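Long-range contacts in RNA-dependent RNA polymerase (Qualyub virus, PDB 6DX1), which probably acts, through its viral ovarian tumour (OTU) domain, as a cysteine protease that removes ubiquitin from proteins: residues L111-I116 and T139-L144; V115-C120 and Q128-G133. All blocks are in the same frame, centred on the assembly; numbering follows the deposited sequence.

Contact 1 of 2, residues L111-I116 and T139-L144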
# COMPACT_ATOMS: atom_id res chain seq x y z
N LEU A 111 -7.91 -3.60 7.82
CA LEU A 111 -7.30 -4.89 8.12
C LEU A 111 -6.54 -4.90 9.43
O LEU A 111 -6.17 -5.98 9.89
CB LEU A 111 -6.35 -5.29 6.98
CG LEU A 111 -7.01 -5.37 5.60
CD1 LEU A 111 -5.95 -5.51 4.53
CD2 LEU A 111 -8.00 -6.54 5.54
N LYS A 112 -6.31 -3.73 10.04
CA LYS A 112 -5.58 -3.61 11.30
C LYS A 112 -4.17 -4.18 11.17
O LYS A 112 -3.70 -4.96 12.01
CB LYS A 112 -6.36 -4.27 12.44
CG LYS A 112 -7.75 -3.70 12.63
CD LYS A 112 -7.70 -2.25 13.08
CE LYS A 112 -9.03 -1.79 13.67
NZ LYS A 112 -9.91 -1.11 12.69
N LEU A 113 -3.49 -3.80 10.10
CA LEU A 113 -2.09 -4.14 9.95
C LEU A 113 -1.38 -2.98 9.26
O LEU A 113 -2.00 -1.98 8.88
CB LEU A 113 -1.89 -5.44 9.17
CG LEU A 113 -2.77 -5.65 7.94
CD1 LEU A 113 -2.49 -4.65 6.84
CD2 LEU A 113 -2.58 -7.07 7.43
N THR A 114 -0.08 -3.14 9.10
CA THR A 114 0.75 -2.11 8.53
C THR A 114 0.91 -2.33 7.03
O THR A 114 0.96 -3.47 6.57
CB THR A 114 2.10 -2.12 9.26
OG1 THR A 114 1.85 -1.82 10.64
CG2 THR A 114 3.08 -1.12 8.67
N VAL A 115 0.96 -1.24 6.27
CA VAL A 115 1.20 -1.27 4.83
C VAL A 115 2.45 -0.45 4.56
O VAL A 115 2.54 0.70 5.03
CB VAL A 115 -0.00 -0.71 4.04
CG1 VAL A 115 0.29 -0.71 2.53
CG2 VAL A 115 -1.28 -1.49 4.35
N ILE A 116 3.40 -1.01 3.81
CA ILE A 116 4.66 -0.32 3.52
C ILE A 116 4.90 -0.30 2.01
O ILE A 116 4.77 -1.34 1.35
CB ILE A 116 5.85 -0.96 4.24
CG1 ILE A 116 5.58 -1.06 5.74
CG2 ILE A 116 7.11 -0.13 3.99
CD1 ILE A 116 6.66 -1.87 6.47
N THR A 139 5.21 -7.75 10.00
CA THR A 139 3.78 -7.68 10.26
C THR A 139 3.06 -6.77 9.27
O THR A 139 2.02 -6.18 9.59
CB THR A 139 3.51 -7.18 11.68
OG1 THR A 139 3.82 -5.78 11.75
CG2 THR A 139 4.35 -7.96 12.69
N ALA A 140 3.60 -6.64 8.06
CA ALA A 140 3.07 -5.68 7.11
C ALA A 140 2.71 -6.35 5.79
O ALA A 140 3.19 -7.44 5.45
CB ALA A 140 4.08 -4.55 6.83
N ILE A 141 1.84 -5.66 5.06
CA ILE A 141 1.74 -5.86 3.61
C ILE A 141 2.84 -5.01 2.99
O ILE A 141 2.81 -3.78 3.07
CB ILE A 141 0.36 -5.44 3.08
CG1 ILE A 141 -0.76 -6.17 3.83
CG2 ILE A 141 0.29 -5.71 1.57
CD1 ILE A 141 -2.16 -5.77 3.37
N ASN A 142 3.83 -5.67 2.40
CA ASN A 142 4.99 -5.02 1.80
C ASN A 142 4.81 -4.93 0.29
O ASN A 142 4.61 -5.95 -0.37
CB ASN A 142 6.27 -5.79 2.12
CG ASN A 142 6.57 -5.81 3.61
OD1 ASN A 142 7.18 -4.89 4.13
ND2 ASN A 142 6.13 -6.86 4.30
N LEU A 143 4.93 -3.72 -0.25
CA LEU A 143 4.82 -3.51 -1.69
C LEU A 143 6.11 -2.92 -2.24
O LEU A 143 6.73 -2.05 -1.61
CB LEU A 143 3.66 -2.57 -2.03
CG LEU A 143 2.24 -2.97 -1.61
CD1 LEU A 143 1.23 -2.13 -2.39
CD2 LEU A 143 1.98 -4.45 -1.83
N LEU A 144 6.53 -3.39 -3.41
CA LEU A 144 7.67 -2.79 -4.09
C LEU A 144 7.12 -1.68 -4.98
O LEU A 144 6.32 -1.95 -5.89
CB LEU A 144 8.46 -3.82 -4.89
CG LEU A 144 9.81 -3.34 -5.42
CD1 LEU A 144 10.81 -3.20 -4.27
CD2 LEU A 144 10.36 -4.28 -6.49
O HOH W 1 1.01 -4.16 11.90

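Contact 2 of 2, residues V115-C120 and Q128-G133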
# COMPACT_ATOMS: atom_id res chain seq x y z
N VAL A 115 0.96 -1.24 6.27
CA VAL A 115 1.20 -1.27 4.83
C VAL A 115 2.45 -0.45 4.56
O VAL A 115 2.54 0.70 5.03
CB VAL A 115 -0.00 -0.71 4.04
CG1 VAL A 115 0.29 -0.71 2.53
CG2 VAL A 115 -1.28 -1.49 4.35
N ILE A 116 3.40 -1.01 3.81
CA ILE A 116 4.66 -0.32 3.52
C ILE A 116 4.90 -0.30 2.01
O ILE A 116 4.77 -1.34 1.35
CB ILE A 116 5.85 -0.96 4.24
CG1 ILE A 116 5.58 -1.06 5.74
CG2 ILE A 116 7.11 -0.13 3.99
CD1 ILE A 116 6.66 -1.87 6.47
N PHE A 117 5.23 0.87 1.48
CA PHE A 117 5.73 1.04 0.11
C PHE A 117 7.24 1.18 0.16
O PHE A 117 7.75 2.16 0.74
CB PHE A 117 5.18 2.30 -0.56
CG PHE A 117 3.67 2.36 -0.73
CD1 PHE A 117 2.84 1.29 -0.43
CD2 PHE A 117 3.10 3.54 -1.22
CE1 PHE A 117 1.45 1.40 -0.62
CE2 PHE A 117 1.73 3.66 -1.41
CZ PHE A 117 0.90 2.59 -1.12
N TRP A 118 7.96 0.27 -0.50
CA TRP A 118 9.42 0.30 -0.54
C TRP A 118 9.85 0.79 -1.92
O TRP A 118 9.63 0.10 -2.92
CB TRP A 118 9.98 -1.09 -0.24
CG TRP A 118 9.65 -1.68 1.10
CD1 TRP A 118 8.78 -2.72 1.36
CD2 TRP A 118 10.22 -1.31 2.37
NE1 TRP A 118 8.77 -3.01 2.72
CE2 TRP A 118 9.65 -2.16 3.35
CE3 TRP A 118 11.15 -0.34 2.76
CZ2 TRP A 118 9.99 -2.07 4.71
CZ3 TRP A 118 11.49 -0.26 4.12
CH2 TRP A 118 10.90 -1.11 5.07
N LYS A 119 10.49 1.96 -1.96
CA LYS A 119 10.86 2.59 -3.22
C LYS A 119 12.07 1.91 -3.85
O LYS A 119 13.12 1.79 -3.20
CB LYS A 119 11.17 4.08 -2.99
CG LYS A 119 11.65 4.81 -4.24
CD LYS A 119 12.12 6.22 -3.88
CE LYS A 119 12.44 7.03 -5.14
NZ LYS A 119 13.08 8.32 -4.78
N CYS A 120 11.96 1.52 -5.12
CA CYS A 120 13.05 0.81 -5.78
C CYS A 120 13.03 1.17 -7.26
O CYS A 120 12.01 0.94 -7.92
CB CYS A 120 12.92 -0.71 -5.58
SG CYS A 120 14.13 -1.71 -6.52
N GLN A 128 14.00 4.00 0.06
CA GLN A 128 13.06 4.73 0.91
C GLN A 128 11.88 3.84 1.25
O GLN A 128 11.55 2.90 0.52
CB GLN A 128 12.51 6.00 0.23
CG GLN A 128 13.50 7.02 -0.22
CD GLN A 128 12.82 8.24 -0.80
OE1 GLN A 128 11.63 8.49 -0.55
NE2 GLN A 128 13.56 9.02 -1.58
N GLY A 129 11.21 4.18 2.35
CA GLY A 129 9.96 3.54 2.71
C GLY A 129 8.95 4.58 3.15
O GLY A 129 9.29 5.63 3.69
N ILE A 130 7.68 4.29 2.87
CA ILE A 130 6.58 5.05 3.45
C ILE A 130 5.60 4.03 4.01
O ILE A 130 5.37 2.98 3.41
CB ILE A 130 5.91 6.00 2.44
CG1 ILE A 130 4.78 6.79 3.09
CG2 ILE A 130 5.41 5.27 1.23
CD1 ILE A 130 4.58 8.17 2.46
N ARG A 131 5.08 4.31 5.20
CA ARG A 131 4.43 3.28 6.00
C ARG A 131 3.13 3.83 6.57
O ARG A 131 3.08 4.98 7.00
CB ARG A 131 5.38 2.84 7.12
CG ARG A 131 4.80 2.07 8.27
CD ARG A 131 5.92 1.81 9.29
NE ARG A 131 6.19 2.96 10.16
CZ ARG A 131 6.52 2.83 11.44
NH1 ARG A 131 6.63 1.62 11.98
NH2 ARG A 131 6.74 3.91 12.20
N TRP A 132 2.08 3.00 6.57
CA TRP A 132 0.83 3.29 7.27
C TRP A 132 0.67 2.25 8.36
O TRP A 132 0.56 1.05 8.06
CB TRP A 132 -0.38 3.27 6.31
CG TRP A 132 -0.35 4.40 5.35
CD1 TRP A 132 -1.05 5.57 5.45
CD2 TRP A 132 0.43 4.50 4.15
NE1 TRP A 132 -0.76 6.38 4.38
CE2 TRP A 132 0.14 5.75 3.57
CE3 TRP A 132 1.33 3.64 3.50
CZ2 TRP A 132 0.72 6.18 2.38
CZ3 TRP A 132 1.91 4.06 2.31
CH2 TRP A 132 1.61 5.33 1.77
N GLY A 133 0.65 2.70 9.61
CA GLY A 133 0.66 1.81 10.77
C GLY A 133 2.02 1.79 11.46
O GLY A 133 3.00 2.36 10.99

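Contact 1 of 2, residues L111-I116 and T139-L144
Ile141 lays its CG1-CD1 arm against the leucines that lead into strand 114-120: its CD1 lies 3.7 Å from CD1 of Leu113, while CD1 of Leu111 touches the same methyl, its side chain crossing that of Ile141 at about a right angle. Leu113 reaches there with CG held between its own backbone N and carbonyl carbon (chi1 42°), a crowded position. Phe49 of helix 41-51 touches both Leu113 and Ile141 on this face. The face bearing Thr114, Ala140 and Ile116 is packed differently. Ile116 stretches CD1 back over Ala140, 3.7 Å from its CB, and passes alongside the amide of Asn142, whose OD1 accepts a bond from Trp118 NE1 and whose ND2 donates to Tyr137 O. Between the faces, strands 114-116 and 140-144 run parallel at 12°. Ile141 clasps the neighbouring strand with both backbone polar atoms: its N donates to Thr114 O at 2.8 Å, and its O receives Ile116 N at 2.9 Å in a nearly straight bond (169°). Leu143 N then donates to Ile116 O at 2.9 Å. Beside Thr139 a water bridges Thr114 OG1, 2.8 Å away, and Thr139 O; Gly135 N also bonds to that hydroxyl. The contact is thus apolar on the side of helix 41-51, while the Asn142 amide on the other face is hydrogen-bonded through both its oxygen and its nitrogen.

Contact 2 of 2, residues V115-C120 and Q128-G133
Phe117 starts its contact at CB, 3.5 Å from Ile130 CG2, and the same methyl stays near CG and CD2 as the two side chains run side by side. From there the ring passes under Trp132: CZ3 of the indole stands 3.6 Å above the ring plane, over its centre, and CE2 comes closest, 3.6 Å from Trp132 CH2. CZ, the tip, still lies near both CZ3 and CH2. This is an edge-to-face pair, centroids 4.7 Å apart and planes at 57°, with the indole edge directed at the phenyl face. Their CB atoms lie on the same face of the sheet, and CG anti to the carbonyl carbon in both (chi1 -62° and -69°) leans the rings toward each other; Ala104 of helix 101-111 touches both there. The strands form the antiparallel beta hairpin 114-120/125-132 at the centre of the OTU domain's mixed sheet. Val115 and Trp132 exchange two backbone bonds, as do Phe117 and Ile130, and Lys119 N donates to Gln128 O. Val115 O, already bonded to Trp132 N at 2.8 Å, also sits in the plane of the indole at its edge, 3.5 Å from CE3. On the other face, the aliphatic part of Arg131 lies alongside Ile116, CG to CG1 4.1 Å; beyond it the guanidinium bonds to Ser18 OG and Gly135 O and makes a cation-pi contact with Trp10. Trp118 lays one indole face over Ile116 CG2, and its CE3 approaches Gly129 CA to 4.1 Å.

In the fold
Contacts 1 and 2 lie on the two flanks of strand 114-120, their centres about 8 Å apart, and share Val115 and Ile116. Along the chain this strand comes first, followed by its antiparallel partner 125-132 (contact 2) and then strand 140-146, which returns to its other side in parallel (contact 1). Together they form three adjacent strands inside the mixed sheet of the OTU domain. The contacts also meet directly: Trp118 N bonds to Leu143 O and Cys120 packs on Leu144. Helices 41-51 and 101-111 pack on the face carrying Val115 and Phe117, so both contacts form part of the interface between the sheet and these helices.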